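Local coordinates for protein bradyzoite pseudokinase 1 (PDB 6M7Z) that belongs to a divergent Toxoplasma kinase family lacking the glycine-rich loop and linked to parasitophorous vacuole membrane ultrastructure, and is itself probably catalytically inactive, at residues Ser106-Pro111 with Val154-Ser159; Leu165-Ile170 with Gly186-Ala191. All blocks are in the same frame, centred on the assembly; numbering follows the deposited sequence.

Interaction 1 of 2, residues Ser106-Pro111 with Val154-Ser159; sequences SPLLLP and VAALKS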
loop_
_atom_site.group_PDB
_atom_site.type_symbol
_atom_site.label_atom_id
_atom_site.label_comp_id
_atom_site.label_asym_id
_atom_site.label_seq_id
_atom_site.Cartn_x
_atom_site.Cartn_y
_atom_site.Cartn_z
ATOM N N SER A 106 11.067 -1.970 3.470
ATOM C CA SER A 106 11.040 -2.449 2.099
ATOM C C SER A 106 10.749 -1.234 1.235
ATOM O O SER A 106 9.748 -0.562 1.456
ATOM C CB SER A 106 10.003 -3.518 1.897
ATOM O OG SER A 106 10.176 -4.598 2.797
ATOM N N PRO A 107 11.589 -0.912 0.222
ATOM C CA PRO A 107 11.461 0.361 -0.491
ATOM C C PRO A 107 10.133 0.588 -1.238
ATOM O O PRO A 107 9.734 1.732 -1.418
ATOM C CB PRO A 107 12.608 0.318 -1.510
ATOM C CG PRO A 107 13.575 -0.724 -0.970
ATOM C CD PRO A 107 12.700 -1.742 -0.282
ATOM N N LEU A 108 9.472 -0.488 -1.683
ATOM C CA LEU A 108 8.270 -0.377 -2.518
ATOM C C LEU A 108 6.991 -0.751 -1.746
ATOM O O LEU A 108 5.964 -0.962 -2.376
ATOM C CB LEU A 108 8.456 -1.282 -3.744
ATOM C CG LEU A 108 9.543 -0.834 -4.727
ATOM C CD1 LEU A 108 9.494 -1.679 -5.996
ATOM C CD2 LEU A 108 9.402 0.649 -5.091
ATOM N N LEU A 109 7.052 -0.851 -0.410
ATOM C CA LEU A 109 5.870 -1.103 0.415
ATOM C C LEU A 109 5.593 0.136 1.286
ATOM O O LEU A 109 6.537 0.779 1.761
ATOM C CB LEU A 109 6.094 -2.343 1.285
ATOM C CG LEU A 109 6.429 -3.639 0.532
ATOM C CD1 LEU A 109 6.497 -4.834 1.476
ATOM C CD2 LEU A 109 5.439 -3.940 -0.582
ATOM N N LEU A 110 4.300 0.459 1.478
ATOM C CA LEU A 110 3.883 1.603 2.280
ATOM C C LEU A 110 4.493 1.468 3.678
ATOM O O LEU A 110 4.219 0.501 4.380
ATOM C CB LEU A 110 2.359 1.647 2.331
ATOM C CG LEU A 110 1.724 2.790 3.140
ATOM C CD1 LEU A 110 2.015 4.131 2.477
ATOM C CD2 LEU A 110 0.209 2.588 3.269
ATOM N N PRO A 111 5.368 2.390 4.112
ATOM C CA PRO A 111 5.964 2.312 5.441
ATOM C C PRO A 111 5.021 2.738 6.576
ATOM O O PRO A 111 4.166 3.597 6.380
ATOM C CB PRO A 111 7.163 3.276 5.373
ATOM C CG PRO A 111 6.840 4.248 4.240
ATOM C CD PRO A 111 5.851 3.540 3.344
ATOM N N VAL A 154 4.750 -4.097 -10.607
ATOM C CA VAL A 154 5.171 -5.514 -10.631
ATOM C C VAL A 154 6.257 -5.745 -9.569
ATOM O O VAL A 154 6.223 -6.729 -8.847
ATOM C CB VAL A 154 5.684 -5.951 -12.020
ATOM C CG1 VAL A 154 6.204 -7.376 -12.013
ATOM C CG2 VAL A 154 4.643 -5.824 -13.103
ATOM N N ALA A 155 7.233 -4.840 -9.510
ATOM C CA ALA A 155 8.365 -4.974 -8.600
ATOM C C ALA A 155 7.863 -4.972 -7.154
ATOM O O ALA A 155 8.364 -5.718 -6.324
ATOM C CB ALA A 155 9.365 -3.861 -8.821
ATOM N N ALA A 156 6.890 -4.099 -6.874
ATOM C CA ALA A 156 6.363 -3.929 -5.526
ATOM C C ALA A 156 5.702 -5.240 -5.075
ATOM O O ALA A 156 5.951 -5.722 -3.956
ATOM C CB ALA A 156 5.412 -2.770 -5.489
ATOM N N LEU A 157 4.903 -5.828 -5.970
ATOM C CA LEU A 157 4.220 -7.085 -5.699
ATOM C C LEU A 157 5.245 -8.203 -5.451
ATOM O O LEU A 157 5.104 -8.989 -4.509
ATOM C CB LEU A 157 3.321 -7.445 -6.887
ATOM C CG LEU A 157 2.474 -8.704 -6.705
ATOM C CD1 LEU A 157 1.704 -8.652 -5.404
ATOM C CD2 LEU A 157 1.519 -8.880 -7.864
ATOM N N LYS A 158 6.277 -8.259 -6.299
ATOM C CA LYS A 158 7.341 -9.250 -6.181
ATOM C C LYS A 158 8.004 -9.156 -4.802
ATOM O O LYS A 158 8.271 -10.193 -4.180
ATOM C CB LYS A 158 8.395 -9.075 -7.279
ATOM C CG LYS A 158 9.311 -10.284 -7.430
ATOM C CD LYS A 158 10.573 -10.042 -8.215
ATOM C CE LYS A 158 11.625 -11.099 -7.945
ATOM N NZ LYS A 158 12.991 -10.540 -8.080
ATOM N N SER A 159 8.266 -7.929 -4.338
ATOM C CA SER A 159 8.911 -7.731 -3.051
ATOM C C SER A 159 8.036 -8.307 -1.926
ATOM O O SER A 159 8.562 -8.780 -0.933
ATOM C CB SER A 159 9.297 -6.276 -2.813
ATOM O OG SER A 159 8.201 -5.474 -2.387
#
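Leu108 reaches from its loop onto the side of helix 146-161, where Ala155 and Ala156 receive it. Its CB starts the contact, lying 3.8 Å from the CB of Ala156 and just as near that residue's CA. With CG turned to the N side of the backbone (chi1 -68°), the branch is carried along the helix, and from CG the two methyls part company. CD1 runs on along the helix surface to the methyl of Ala155, 3.6 Å from its CB, and passes over the backbone N of Ala156. CD2 turns away from the helix. Behind the side chain, the carbonyl oxygen of Leu108 also rests on the methyl of Ala156, O to CB 3.6 Å.

Residues Ser106 to Leu109 form a type I beta turn, closed by the backbone bond from Leu109 N to Ser106 O (3.3 Å). In protein kinase terms this is the alphaC-beta4 loop, between helix 88-101 and strand 114-117, set against helix alphaE of the C-lobe. Backbone bonds from Leu108 and Leu110 to Leu185 tie the same loop to strand 183-185.

Leu109 works on the next patch of helix mainly through CD2, with CG close behind. Its CD2 comes within 3.6 Å of Ser159 OG and also lies near the carbonyl oxygen of Ala156. That serine has its own partner: with chi1 at 80°, OG folds back along the helix and donates to Ala156 O at 2.8 Å, approaching 21° off the carbonyl plane. The hydroxyl proton is thus spent within the helix, and CD2 of Leu109 meets the serine oxygen by van der Waals contact alone.

Interaction 2 of 2, residues Leu165-Ile170 with Gly186-Ala191; sequences LLHRSI and GGLDTA
His167 points its ring edge-on at the backbone of Gly186, NE2 donating to Gly186 O at 2.8 Å with the oxygen in the ring plane and the N-H nearly straight at it (161°). This is the kinase catalytic-loop motif facing the DFG region: His167-Arg168-Ser169 stands at the HRD position and Gly187-Leu188-Asp189, probably, at DFG. The ring's other nitrogen, ND1, accepts from Ser169 N, and a bond at each nitrogen fixes the ring's rotation. The Leu188 side chain crosses that of His167 at about a right angle, CD2 to His167 CD2 3.9 Å, consistent with neighbouring members of a regulatory spine. Asp233, on helix 230-248, holds the backbone N of both His167 and Arg168.

The Thr190 side chain runs obliquely to that of His167. Its OG1 donates to His167 O at 2.7 Å, 31° out of the carbonyl plane, and lies equally near Ser169 OG. A water links that serine hydroxyl to Gly187 O. Arg168, bent at chi3, folds its guanidinium side-on to the carbonyl of Thr190, which lies at its edge: NE, 2.8 Å from Thr190 O, arrives nearly in line with the C=O bond, while NH2 reaches Thr190 O at 3.0 Å, tilted out of the carbonyl plane.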
loop_
_atom_site.group_PDB
_atom_site.type_symbol
_atom_site.label_atom_id
_atom_site.label_comp_id
_atom_site.label_asym_id
_atom_site.label_seq_id
_atom_site.Cartn_x
_atom_site.Cartn_y
_atom_site.Cartn_z
ATOM N N LEU A 165 4.290 -13.618 1.258
ATOM C CA LEU A 165 2.945 -13.058 1.452
ATOM C C LEU A 165 2.278 -12.816 0.091
ATOM O O LEU A 165 2.888 -12.235 -0.821
ATOM C CB LEU A 165 3.043 -11.744 2.235
ATOM C CG LEU A 165 3.478 -11.870 3.697
ATOM C CD1 LEU A 165 3.762 -10.504 4.299
ATOM C CD2 LEU A 165 2.428 -12.601 4.521
ATOM N N LEU A 166 1.008 -13.230 -0.021
ATOM C CA LEU A 166 0.094 -12.745 -1.048
ATOM C C LEU A 166 -0.550 -11.448 -0.561
ATOM O O LEU A 166 -0.754 -11.267 0.666
ATOM C CB LEU A 166 -1.003 -13.777 -1.280
ATOM C CG LEU A 166 -0.532 -15.087 -1.904
ATOM C CD1 LEU A 166 -1.665 -16.077 -2.050
ATOM C CD2 LEU A 166 0.131 -14.854 -3.249
ATOM N N HIS A 167 -0.913 -10.573 -1.522
ATOM C CA HIS A 167 -1.631 -9.341 -1.208
ATOM C C HIS A 167 -3.124 -9.628 -1.024
ATOM O O HIS A 167 -3.713 -9.264 0.001
ATOM C CB HIS A 167 -1.386 -8.276 -2.274
ATOM C CG HIS A 167 -1.955 -6.945 -1.903
ATOM N ND1 HIS A 167 -3.303 -6.686 -1.970
ATOM C CD2 HIS A 167 -1.373 -5.809 -1.447
ATOM C CE1 HIS A 167 -3.520 -5.438 -1.602
ATOM N NE2 HIS A 167 -2.364 -4.892 -1.246
ATOM N N ARG A 168 -3.716 -10.220 -2.066
ATOM C CA ARG A 168 -5.101 -10.751 -2.111
ATOM C C ARG A 168 -6.152 -9.687 -2.454
ATOM O O ARG A 168 -7.260 -10.082 -2.687
ATOM C CB ARG A 168 -5.483 -11.489 -0.821
ATOM C CG ARG A 168 -4.575 -12.673 -0.496
ATOM C CD ARG A 168 -5.197 -13.656 0.488
ATOM N NE ARG A 168 -5.459 -13.013 1.778
ATOM C CZ ARG A 168 -6.519 -13.253 2.555
ATOM N NH1 ARG A 168 -7.275 -14.327 2.341
ATOM N NH2 ARG A 168 -6.834 -12.380 3.496
ATOM N N SER A 169 -5.831 -8.385 -2.538
ATOM C CA SER A 169 -6.848 -7.371 -2.894
ATOM C C SER A 169 -6.261 -6.236 -3.758
ATOM O O SER A 169 -6.608 -5.074 -3.590
ATOM C CB SER A 169 -7.510 -6.838 -1.640
ATOM O OG SER A 169 -6.594 -6.147 -0.790
ATOM N N ILE A 170 -5.404 -6.586 -4.719
ATOM C CA ILE A 170 -4.735 -5.581 -5.517
ATOM C C ILE A 170 -5.737 -4.867 -6.430
ATOM O O ILE A 170 -6.551 -5.491 -7.107
ATOM C CB ILE A 170 -3.581 -6.187 -6.332
ATOM C CG1 ILE A 170 -2.406 -6.553 -5.422
ATOM C CG2 ILE A 170 -3.133 -5.248 -7.451
ATOM C CD1 ILE A 170 -1.583 -7.699 -5.999
ATOM N N GLY A 186 0.428 -0.555 -0.796
ATOM C CA GLY A 186 -0.226 -0.544 0.522
ATOM C C GLY A 186 -1.422 -1.498 0.538
ATOM O O GLY A 186 -1.464 -2.503 -0.219
ATOM N N GLY A 187 -2.382 -1.189 1.418
ATOM C CA GLY A 187 -3.528 -2.033 1.644
ATOM C C GLY A 187 -3.136 -3.417 2.137
ATOM O O GLY A 187 -3.753 -4.410 1.759
ATOM N N LEU A 188 -2.125 -3.474 3.015
ATOM C CA LEU A 188 -1.513 -4.742 3.403
ATOM C C LEU A 188 -2.301 -5.476 4.493
ATOM O O LEU A 188 -1.913 -6.583 4.876
ATOM C CB LEU A 188 -0.080 -4.465 3.866
ATOM C CG LEU A 188 0.851 -3.900 2.794
ATOM C CD1 LEU A 188 2.266 -3.769 3.370
ATOM C CD2 LEU A 188 0.846 -4.783 1.552
ATOM N N ASP A 189 -3.416 -4.902 4.968
ATOM C CA ASP A 189 -4.284 -5.576 5.948
ATOM C C ASP A 189 -4.861 -6.882 5.379
ATOM O O ASP A 189 -5.270 -7.735 6.149
ATOM C CB ASP A 189 -5.422 -4.663 6.436
ATOM C CG ASP A 189 -6.268 -4.058 5.329
ATOM O OD1 ASP A 189 -5.704 -3.290 4.490
ATOM O OD2 ASP A 189 -7.473 -4.353 5.292
ATOM N N THR A 190 -4.928 -7.048 4.055
ATOM C CA THR A 190 -5.487 -8.286 3.446
ATOM C C THR A 190 -4.402 -9.332 3.174
ATOM O O THR A 190 -4.736 -10.434 2.729
ATOM C CB THR A 190 -6.256 -8.017 2.148
ATOM O OG1 THR A 190 -5.339 -7.497 1.177
ATOM C CG2 THR A 190 -7.407 -7.050 2.358
ATOM N N ALA A 191 -3.134 -8.991 3.413
ATOM C CA ALA A 191 -2.023 -9.880 3.067
ATOM C C ALA A 191 -2.058 -11.140 3.938
ATOM O O ALA A 191 -2.556 -11.119 5.071
ATOM C CB ALA A 191 -0.710 -9.163 3.228
HETATM O O HOH W 1 -5.914 -3.794 0.192
#

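The two interactions lie in series along the chain, both segments of interaction 1 preceding those of interaction 2, with their centres 11 Å apart and each about 8 Å from the centre of the chain. Helix 146-161, which supplies one side of interaction 1, leads, after a short connection, into strand 165-166 and the catalytic-loop segment of interaction 2. Strand 183-185, on which loop 106-111 is hung, runs into segment 186-191. The contacts also touch each other, Leu157 CD1 packing 3.5 Å from Ile170 CD1 and Leu110 CB 3.8 Å from Gly186 CA. Together they gather the N-lobe loop, the alphaE helix and the HRD- and DFG-like segments near the junction of the kinase lobes.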